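Local coordinates for protein glucosidase (Croceicoccus marinus, PDB 5Z3K) that probably hydrolyses O-glycosidic bonds as a beta-glucosidase of glycoside hydrolase family 39, at residues 34-39 / 308-313; 319-324 / 329-334; 55-60 / 154-159. All blocks are in the same frame, centred on the assembly; numbering follows the deposited sequence.

Contact 1: residues 34-39 / 308-313; sequences PGTDSV and ADFHYN
OD1 of Asp309 accepts two backbone N-H groups, and the turn it ties off presents the neighbouring Phe310 to Thr36, Ser38 and Val39. His311 N reaches Asp309 OD1 at 2.8 Å, nearly in line with the C-O bond, which makes an Asx turn. Tyr312 N, also 2.8 Å from Asp309 OD1, comes down on it from above, 52° out of the carboxylate plane, and extends the turn to an Asx motif. One oxygen thus gathers the two N-H groups that follow Phe310 and closes the turn around that residue.

The Phe310 ring carries the contact from this side: one face is met over its centre, and the edge around CZ is met by two further side chains. The methyl CG2 of Thr36 sits over the centre of that face in a CH-pi contact, 3.8 Å from the Phe310 ring centroid and only 12° off the normal. Thr36 puts it there because chi1 of -50° sends CG2 away from the backbone N and leaves OG1 beside it. Val39 meets the ring edge: its CG1 lies 3.5 Å from both CZ and CE1 of Phe310, near the ring plane. Also in that plane is Ser38 OG, 3.6 Å from Phe310 CZ. No hydrogen bond crosses between the segments, and the interface of 153 Å² rests on van der Waals contact with one face and the outer edge of a single ring.

In the TIM barrel the two loops are neighbours where the cylinder closes. Segment 34-39 follows the first strand, 25-27, and runs toward helix 43-48, whereas 308-313 follows the eighth, 298-301. Thr36 additionally packs on Trp94 of helix 89-100, and His311 ND1 bonds Glu112, in the loop after strand 104-109.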
loop_
_atom_site.group_PDB
_atom_site.type_symbol
_atom_site.label_atom_id
_atom_site.label_comp_id
_atom_site.label_asym_id
_atom_site.label_seq_id
_atom_site.Cartn_x
_atom_site.Cartn_y
_atom_site.Cartn_z
ATOM N N PRO A 34 15.695 16.783 -7.580
ATOM C CA PRO A 34 15.964 18.230 -7.532
ATOM C C PRO A 34 14.905 18.976 -6.728
ATOM O O PRO A 34 13.697 18.796 -6.927
ATOM C CB PRO A 34 15.952 18.642 -9.007
ATOM C CG PRO A 34 16.329 17.406 -9.739
ATOM C CD PRO A 34 15.735 16.261 -8.957
ATOM N N GLY A 35 15.371 19.804 -5.787
ATOM C CA GLY A 35 14.507 20.537 -4.889
ATOM C C GLY A 35 14.084 19.777 -3.655
ATOM O O GLY A 35 13.537 20.387 -2.724
ATOM N N THR A 36 14.300 18.461 -3.625
ATOM C CA THR A 36 14.005 17.616 -2.469
ATOM C C THR A 36 15.198 16.674 -2.288
ATOM O O THR A 36 15.139 15.470 -2.506
ATOM C CB THR A 36 12.702 16.835 -2.655
ATOM O OG1 THR A 36 11.663 17.728 -3.066
ATOM C CG2 THR A 36 12.290 16.133 -1.349
ATOM N N ASP A 37 16.345 17.211 -1.898
ATOM C CA ASP A 37 17.537 16.375 -1.883
ATOM C C ASP A 37 18.031 16.037 -0.482
ATOM O O ASP A 37 19.110 15.458 -0.346
ATOM C CB ASP A 37 18.654 17.018 -2.697
ATOM C CG ASP A 37 18.863 18.463 -2.358
ATOM O OD1 ASP A 37 18.745 18.828 -1.165
ATOM O OD2 ASP A 37 19.146 19.232 -3.301
ATOM N N SER A 38 17.263 16.356 0.556
ATOM C CA SER A 38 17.700 16.088 1.918
ATOM C C SER A 38 17.432 14.652 2.357
ATOM O O SER A 38 17.992 14.219 3.370
ATOM C CB SER A 38 17.019 17.056 2.890
ATOM O OG SER A 38 15.603 16.962 2.828
ATOM N N VAL A 39 16.615 13.907 1.622
ATOM C CA VAL A 39 16.168 12.585 2.059
ATOM C C VAL A 39 17.221 11.529 1.753
ATOM O O VAL A 39 18.007 11.670 0.801
ATOM C CB VAL A 39 14.828 12.215 1.406
ATOM C CG1 VAL A 39 13.783 13.239 1.766
ATOM C CG2 VAL A 39 14.997 12.100 -0.105
ATOM N N ALA A 308 9.648 11.872 6.383
ATOM C CA ALA A 308 9.867 13.279 6.079
ATOM C C ALA A 308 8.788 13.740 5.107
ATOM O O ALA A 308 8.718 13.271 3.967
ATOM C CB ALA A 308 11.271 13.501 5.500
ATOM N N ASP A 309 7.924 14.637 5.562
ATOM C CA ASP A 309 6.712 15.019 4.849
ATOM C C ASP A 309 6.899 16.467 4.419
ATOM O O ASP A 309 6.953 17.362 5.263
ATOM C CB ASP A 309 5.496 14.824 5.758
ATOM C CG ASP A 309 4.182 15.285 5.129
ATOM O OD1 ASP A 309 4.171 16.222 4.305
ATOM O OD2 ASP A 309 3.143 14.706 5.496
ATOM N N PHE A 310 7.018 16.689 3.114
ATOM C CA PHE A 310 7.322 18.006 2.569
ATOM C C PHE A 310 6.071 18.784 2.198
ATOM O O PHE A 310 6.158 19.805 1.504
ATOM C CB PHE A 310 8.251 17.862 1.366
ATOM C CG PHE A 310 9.588 17.269 1.719
ATOM C CD1 PHE A 310 9.762 15.899 1.782
ATOM C CD2 PHE A 310 10.662 18.090 2.013
ATOM C CE1 PHE A 310 10.997 15.351 2.120
ATOM C CE2 PHE A 310 11.904 17.553 2.351
ATOM C CZ PHE A 310 12.067 16.182 2.409
ATOM N N HIS A 311 4.910 18.320 2.642
ATOM C CA HIS A 311 3.663 19.052 2.506
ATOM C C HIS A 311 3.186 19.606 3.839
ATOM O O HIS A 311 2.896 20.800 3.944
ATOM C CB HIS A 311 2.624 18.122 1.873
ATOM C CG HIS A 311 3.113 17.497 0.605
ATOM N ND1 HIS A 311 3.104 18.166 -0.601
ATOM C CD2 HIS A 311 3.684 16.291 0.362
ATOM C CE1 HIS A 311 3.615 17.388 -1.538
ATOM N NE2 HIS A 311 3.972 16.244 -0.981
ATOM N N TYR A 312 3.133 18.762 4.869
ATOM C CA TYR A 312 2.885 19.185 6.241
ATOM C C TYR A 312 4.152 19.644 6.955
ATOM O O TYR A 312 4.051 20.263 8.019
ATOM C CB TYR A 312 2.237 18.043 7.029
ATOM C CG TYR A 312 0.783 17.838 6.691
ATOM C CD1 TYR A 312 -0.204 18.529 7.369
ATOM C CD2 TYR A 312 0.400 16.961 5.682
ATOM C CE1 TYR A 312 -1.545 18.356 7.055
ATOM C CE2 TYR A 312 -0.934 16.783 5.362
ATOM C CZ TYR A 312 -1.899 17.484 6.053
ATOM O OH TYR A 312 -3.228 17.312 5.741
ATOM N N ASN A 313 5.329 19.357 6.399
ATOM C CA ASN A 313 6.618 19.811 6.935
ATOM C C ASN A 313 6.853 19.324 8.364
ATOM O O ASN A 313 7.136 20.104 9.279
ATOM C CB ASN A 313 6.749 21.330 6.833
ATOM C CG ASN A 313 6.856 21.789 5.402
ATOM O OD1 ASN A 313 7.620 21.224 4.620
ATOM N ND2 ASN A 313 6.072 22.795 5.037
#

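Contact 2: residues 319-324 / 329-334; sequences GIFEDD and ARTGAF
Arg330, in the first turn of helix 329-341, runs past Ile320 in the opposite direction, with the two CB atoms 3.8 Å apart. A bend at chi3 (-69°) then folds the guanidinium back, so that Ile320 O lies over its face, 3.7 Å from Arg330 CZ. The same carbonyl accepts a hydrogen bond from Asn328 ND2. At the edge, water 4 is 2.9 Å from both Arg330 NH2 and Glu322 OE2 and joins them, whereas the direct salt bridge, Glu322 OE2 to Arg330 NH2, is long at 3.9 Å, with the carboxylate and guanidinium planes 86° apart. NH1 donates to water 2, which probably bridges it to Gly319 O, while NE pairs with Asp277 and OE2 of Glu322 is also bound by Asn328 ND2.

Thr331 turns its methyl CG2 onto the Phe321 ring, a CH-pi contact 3.5 Å from the centroid and 8° off the normal. Its other branch, OG1, accepts from Asn328 N, just ahead of the helix. One turn on, Phe334 offers CB to Ile320 CD1 at 3.8 Å.

The loop between strand 314-315 and helix 329-341 is thus fixed to that helix by close apolar contact and, on the polar side, by Arg330, which pairs directly with Asp277 but reaches Glu322 mostly through water, an attraction probably weaker than a direct pair would give.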
loop_
_atom_site.group_PDB
_atom_site.type_symbol
_atom_site.label_atom_id
_atom_site.label_comp_id
_atom_site.label_asym_id
_atom_site.label_seq_id
_atom_site.Cartn_x
_atom_site.Cartn_y
_atom_site.Cartn_z
ATOM N N GLY A 319 6.153 6.809 8.729
ATOM C CA GLY A 319 7.347 6.463 7.969
ATOM C C GLY A 319 8.128 5.376 8.694
ATOM O O GLY A 319 8.549 5.576 9.847
ATOM N N ILE A 320 8.320 4.220 8.050
ATOM C CA ILE A 320 8.855 3.074 8.782
ATOM C C ILE A 320 10.373 3.091 8.908
ATOM O O ILE A 320 10.915 2.387 9.765
ATOM C CB ILE A 320 8.413 1.729 8.169
ATOM C CG1 ILE A 320 8.849 1.607 6.700
ATOM C CG2 ILE A 320 6.905 1.557 8.334
ATOM C CD1 ILE A 320 8.600 0.213 6.107
ATOM N N PHE A 321 11.079 3.875 8.098
ATOM C CA PHE A 321 12.526 3.965 8.239
ATOM C C PHE A 321 12.900 4.930 9.360
ATOM O O PHE A 321 12.138 5.827 9.717
ATOM C CB PHE A 321 13.175 4.446 6.938
ATOM C CG PHE A 321 13.122 3.439 5.825
ATOM C CD1 PHE A 321 11.947 3.244 5.104
ATOM C CD2 PHE A 321 14.251 2.715 5.477
ATOM C CE1 PHE A 321 11.901 2.305 4.082
ATOM C CE2 PHE A 321 14.212 1.777 4.454
ATOM C CZ PHE A 321 13.039 1.572 3.756
ATOM N N GLU A 322 14.106 4.755 9.902
ATOM C CA GLU A 322 14.607 5.746 10.845
ATOM C C GLU A 322 14.829 7.077 10.135
ATOM O O GLU A 322 14.978 7.133 8.914
ATOM C CB GLU A 322 15.920 5.277 11.480
ATOM C CG GLU A 322 15.802 3.956 12.226
ATOM C CD GLU A 322 14.907 4.056 13.438
ATOM O OE1 GLU A 322 15.018 5.036 14.200
ATOM O OE2 GLU A 322 14.094 3.143 13.645
ATOM N N ASP A 323 14.889 8.155 10.931
ATOM C CA ASP A 323 15.097 9.497 10.381
ATOM C C ASP A 323 16.261 9.551 9.392
ATOM O O ASP A 323 16.212 10.296 8.402
ATOM C CB ASP A 323 15.319 10.499 11.519
ATOM C CG ASP A 323 14.065 10.739 12.349
ATOM O OD1 ASP A 323 13.002 10.149 12.048
ATOM O OD2 ASP A 323 14.137 11.526 13.320
ATOM N N ASP A 324 17.327 8.788 9.639
ATOM C CA ASP A 324 18.517 8.859 8.798
ATOM C C ASP A 324 18.512 7.833 7.673
ATOM O O ASP A 324 19.515 7.696 6.964
ATOM C CB ASP A 324 19.787 8.722 9.651
ATOM C CG ASP A 324 19.964 7.336 10.268
ATOM O OD1 ASP A 324 19.058 6.475 10.178
ATOM O OD2 ASP A 324 21.046 7.114 10.854
ATOM N N ALA A 329 12.988 -3.317 12.474
ATOM C CA ALA A 329 12.103 -4.461 12.294
ATOM C C ALA A 329 10.993 -4.156 11.288
ATOM O O ALA A 329 10.593 -5.038 10.517
ATOM C CB ALA A 329 11.506 -4.896 13.636
ATOM N N ARG A 330 10.469 -2.928 11.285
ATOM C CA ARG A 330 9.424 -2.583 10.314
ATOM C C ARG A 330 9.951 -2.676 8.884
ATOM O O ARG A 330 9.286 -3.228 7.998
ATOM C CB ARG A 330 8.874 -1.175 10.576
ATOM C CG ARG A 330 7.805 -1.067 11.666
ATOM C CD ARG A 330 7.662 0.391 12.118
ATOM N NE ARG A 330 8.842 0.842 12.857
ATOM C CZ ARG A 330 9.190 2.112 13.027
ATOM N NH1 ARG A 330 8.442 3.086 12.512
ATOM N NH2 ARG A 330 10.285 2.404 13.727
ATOM N N THR A 331 11.133 -2.105 8.624
ATOM C CA THR A 331 11.671 -2.196 7.273
ATOM C C THR A 331 12.039 -3.632 6.940
ATOM O O THR A 331 11.967 -4.036 5.775
ATOM C CB THR A 331 12.882 -1.267 7.092
ATOM O OG1 THR A 331 13.943 -1.652 7.969
ATOM C CG2 THR A 331 12.500 0.182 7.395
ATOM N N GLY A 332 12.423 -4.421 7.944
ATOM C CA GLY A 332 12.704 -5.818 7.689
ATOM C C GLY A 332 11.446 -6.562 7.283
ATOM O O GLY A 332 11.427 -7.266 6.272
ATOM N N ALA A 333 10.370 -6.392 8.059
ATOM C CA ALA A 333 9.105 -7.037 7.714
ATOM C C ALA A 333 8.604 -6.569 6.352
ATOM O O ALA A 333 8.058 -7.361 5.574
ATOM C CB ALA A 333 8.058 -6.765 8.796
ATOM N N PHE A 334 8.790 -5.284 6.044
ATOM C CA PHE A 334 8.355 -4.760 4.753
ATOM C C PHE A 334 9.019 -5.502 3.599
ATOM O O PHE A 334 8.351 -5.864 2.621
ATOM C CB PHE A 334 8.650 -3.263 4.684
ATOM C CG PHE A 334 8.192 -2.602 3.405
ATOM C CD1 PHE A 334 6.863 -2.231 3.231
ATOM C CD2 PHE A 334 9.095 -2.339 2.385
ATOM C CE1 PHE A 334 6.443 -1.607 2.059
ATOM C CE2 PHE A 334 8.684 -1.715 1.204
ATOM C CZ PHE A 334 7.355 -1.355 1.041
HETATM O O HOH W 1 8.203 5.938 13.306
HETATM O O HOH W 2 10.397 5.651 12.241
HETATM O O HOH W 3 12.812 1.629 15.346
HETATM O O HOH W 4 11.763 4.865 13.966
#

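Contact 3: residues 55-60 / 154-159; sequences RSYDWV and FGDQPD
Asp156 lays its carboxylate on the ring of Tyr57 and turns one oxygen to Arg55. The two planes are only 4° apart, with OD2 of Asp156 about 3.5 Å above the centre of the Tyr57 ring. Because CG of Asp156 lies opposite its backbone N (chi1 -173°), the carboxylate extends over the aromatic face toward the first segment. Its OD2 accepts from Arg55 NH2 at 2.8 Å through the anti lone pair, in the plane of the guanidinium; Arg55 NH1 adds a weak bond of 3.2 Å to the same Asp156 oxygen. Tyr264 OH is a further hydrogen-bond partner of OD2. The other oxygen, OD1, is met on its syn side, 25° out of the carboxylate plane, by the amide of the next residue, Gln157 NE2, at 3.0 Å.

Both segments leave the C-terminal ends of barrel strands, 53-55 and 151-154, the second and fourth of the TIM barrel, where the active site of this fold is formed. The run Asp156-Gln157-Pro158 appears to occupy the place where related clan GH-A enzymes carry Asn-Glu-Pro.

Behind this first shell, Arg55 stretches out fully from CG to NE and runs alongside residues of the intervening strand 104-109, touching Leu106 and Thr108. Its NE forms a salt bridge with Glu153, so its guanidinium is held at a second point. Tyr57 sits in a type I turn from Ser56 to Trp59, closed by Trp59 N to Ser56 O at 2.9 Å, and its ring also takes a cation-pi contact from Arg62. Ser56 OG anchors the turn to Thr108 N.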
loop_
_atom_site.group_PDB
_atom_site.type_symbol
_atom_site.label_atom_id
_atom_site.label_comp_id
_atom_site.label_asym_id
_atom_site.label_seq_id
_atom_site.Cartn_x
_atom_site.Cartn_y
_atom_site.Cartn_z
ATOM N N ARG A 55 2.371 4.909 -5.009
ATOM C CA ARG A 55 1.500 6.082 -5.021
ATOM C C ARG A 55 2.356 7.340 -4.944
ATOM O O ARG A 55 3.293 7.410 -4.140
ATOM C CB ARG A 55 0.525 6.026 -3.840
ATOM C CG ARG A 55 -0.548 7.108 -3.811
ATOM C CD ARG A 55 -1.645 6.758 -2.784
ATOM N NE ARG A 55 -2.822 7.627 -2.923
ATOM C CZ ARG A 55 -3.055 8.709 -2.174
ATOM N NH1 ARG A 55 -2.202 9.064 -1.212
ATOM N NH2 ARG A 55 -4.143 9.443 -2.390
ATOM N N SER A 56 2.037 8.340 -5.774
ATOM C CA SER A 56 2.904 9.500 -5.939
ATOM C C SER A 56 2.574 10.637 -4.981
ATOM O O SER A 56 3.280 11.653 -4.980
ATOM C CB SER A 56 2.811 10.019 -7.376
ATOM O OG SER A 56 1.514 10.567 -7.632
ATOM N N TYR A 57 1.527 10.489 -4.169
ATOM C CA TYR A 57 0.983 11.624 -3.423
ATOM C C TYR A 57 2.023 12.255 -2.497
ATOM O O TYR A 57 2.072 13.485 -2.353
ATOM C CB TYR A 57 -0.250 11.167 -2.636
ATOM C CG TYR A 57 -0.900 12.262 -1.821
ATOM C CD1 TYR A 57 -1.747 13.186 -2.423
ATOM C CD2 TYR A 57 -0.689 12.354 -0.450
ATOM C CE1 TYR A 57 -2.353 14.197 -1.684
ATOM C CE2 TYR A 57 -1.299 13.358 0.305
ATOM C CZ TYR A 57 -2.125 14.275 -0.323
ATOM O OH TYR A 57 -2.714 15.277 0.416
ATOM N N ASP A 58 2.899 11.450 -1.895
ATOM C CA ASP A 58 3.853 12.040 -0.961
ATOM C C ASP A 58 5.060 12.676 -1.653
ATOM O O ASP A 58 5.819 13.403 -1.002
ATOM C CB ASP A 58 4.275 10.993 0.070
ATOM C CG ASP A 58 3.103 10.562 0.938
ATOM O OD1 ASP A 58 2.455 11.439 1.551
ATOM O OD2 ASP A 58 2.782 9.361 0.966
ATOM N N TRP A 59 5.221 12.467 -2.953
ATOM C CA TRP A 59 6.210 13.209 -3.718
ATOM C C TRP A 59 5.850 14.697 -3.756
ATOM O O TRP A 59 4.746 15.118 -3.397
ATOM C CB TRP A 59 6.303 12.682 -5.149
ATOM C CG TRP A 59 6.648 11.221 -5.305
ATOM C CD1 TRP A 59 7.092 10.345 -4.326
ATOM C CD2 TRP A 59 6.584 10.463 -6.518
ATOM N NE1 TRP A 59 7.300 9.102 -4.869
ATOM C CE2 TRP A 59 6.993 9.143 -6.210
ATOM C CE3 TRP A 59 6.222 10.773 -7.839
ATOM C CZ2 TRP A 59 7.055 8.136 -7.179
ATOM C CZ3 TRP A 59 6.268 9.772 -8.798
ATOM C CH2 TRP A 59 6.687 8.460 -8.461
ATOM N N VAL A 60 6.809 15.498 -4.214
ATOM C CA VAL A 60 6.546 16.894 -4.548
ATOM C C VAL A 60 6.053 16.927 -5.992
ATOM O O VAL A 60 6.776 17.354 -6.901
ATOM C CB VAL A 60 7.811 17.752 -4.325
ATOM C CG1 VAL A 60 7.560 19.221 -4.702
ATOM C CG2 VAL A 60 8.262 17.644 -2.866
ATOM N N PHE A 154 -7.684 10.476 -8.843
ATOM C CA PHE A 154 -8.126 11.827 -8.523
ATOM C C PHE A 154 -8.659 11.868 -7.100
ATOM O O PHE A 154 -9.660 11.216 -6.788
ATOM C CB PHE A 154 -9.203 12.338 -9.479
ATOM C CG PHE A 154 -9.631 13.750 -9.158
ATOM C CD1 PHE A 154 -8.920 14.830 -9.657
ATOM C CD2 PHE A 154 -10.701 13.992 -8.308
ATOM C CE1 PHE A 154 -9.283 16.141 -9.334
ATOM C CE2 PHE A 154 -11.077 15.293 -7.981
ATOM C CZ PHE A 154 -10.354 16.366 -8.489
ATOM N N GLY A 155 -8.019 12.667 -6.254
ATOM C CA GLY A 155 -8.528 12.899 -4.917
ATOM C C GLY A 155 -7.618 12.432 -3.797
ATOM O O GLY A 155 -6.812 11.513 -3.969
ATOM N N ASP A 156 -7.757 13.058 -2.631
ATOM C CA ASP A 156 -7.127 12.555 -1.415
ATOM C C ASP A 156 -7.962 13.034 -0.236
ATOM O O ASP A 156 -7.925 14.218 0.100
ATOM C CB ASP A 156 -5.675 13.023 -1.303
ATOM C CG ASP A 156 -4.955 12.382 -0.128
ATOM O OD1 ASP A 156 -5.059 12.927 0.988
ATOM O OD2 ASP A 156 -4.296 11.330 -0.312
ATOM N N GLN A 157 -8.713 12.114 0.384
ATOM C CA GLN A 157 -9.496 12.391 1.581
ATOM C C GLN A 157 -10.378 13.644 1.464
ATOM O O GLN A 157 -10.316 14.528 2.318
ATOM C CB GLN A 157 -8.582 12.511 2.793
ATOM C CG GLN A 157 -7.343 11.657 2.672
ATOM C CD GLN A 157 -6.479 11.615 3.917
ATOM O OE1 GLN A 157 -6.977 11.506 5.034
ATOM N NE2 GLN A 157 -5.166 11.674 3.722
ATOM N N PRO A 158 -11.218 13.736 0.425
ATOM C CA PRO A 158 -12.134 14.890 0.345
ATOM C C PRO A 158 -13.138 14.936 1.483
ATOM O O PRO A 158 -13.677 16.011 1.765
ATOM C CB PRO A 158 -12.836 14.695 -1.008
ATOM C CG PRO A 158 -12.791 13.207 -1.228
ATOM C CD PRO A 158 -11.431 12.807 -0.702
ATOM N N ASP A 159 -13.406 13.806 2.147
ATOM C CA ASP A 159 -14.336 13.758 3.271
ATOM C C ASP A 159 -13.655 14.000 4.613
ATOM O O ASP A 159 -14.311 13.890 5.656
ATOM C CB ASP A 159 -15.065 12.408 3.296
ATOM C CG ASP A 159 -14.112 11.213 3.215
ATOM O OD1 ASP A 159 -12.987 11.364 2.688
ATOM O OD2 ASP A 159 -14.496 10.114 3.682
#

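From the N terminus, segment 34-39 follows the first barrel strand and pairs with 308-313, after the eighth, so contact 1 closes a loop of 268 intervening residues. Contact 3 lies within that span, joining the loops after the second and fourth strands across the third. Contact 2 comes later in series, a short closure with four residues between its segments that ties the loop after strand 314-315 to the start of helix 329-341. Contacts 1 and 3 touch: His311 NE2 probably bonds Trp59 O at 2.8 Å, and Thr36 packs on Val60. Contact 2 touches neither; its nearest atoms are about 6 Å from contact 1 and about 9 Å from contact 3.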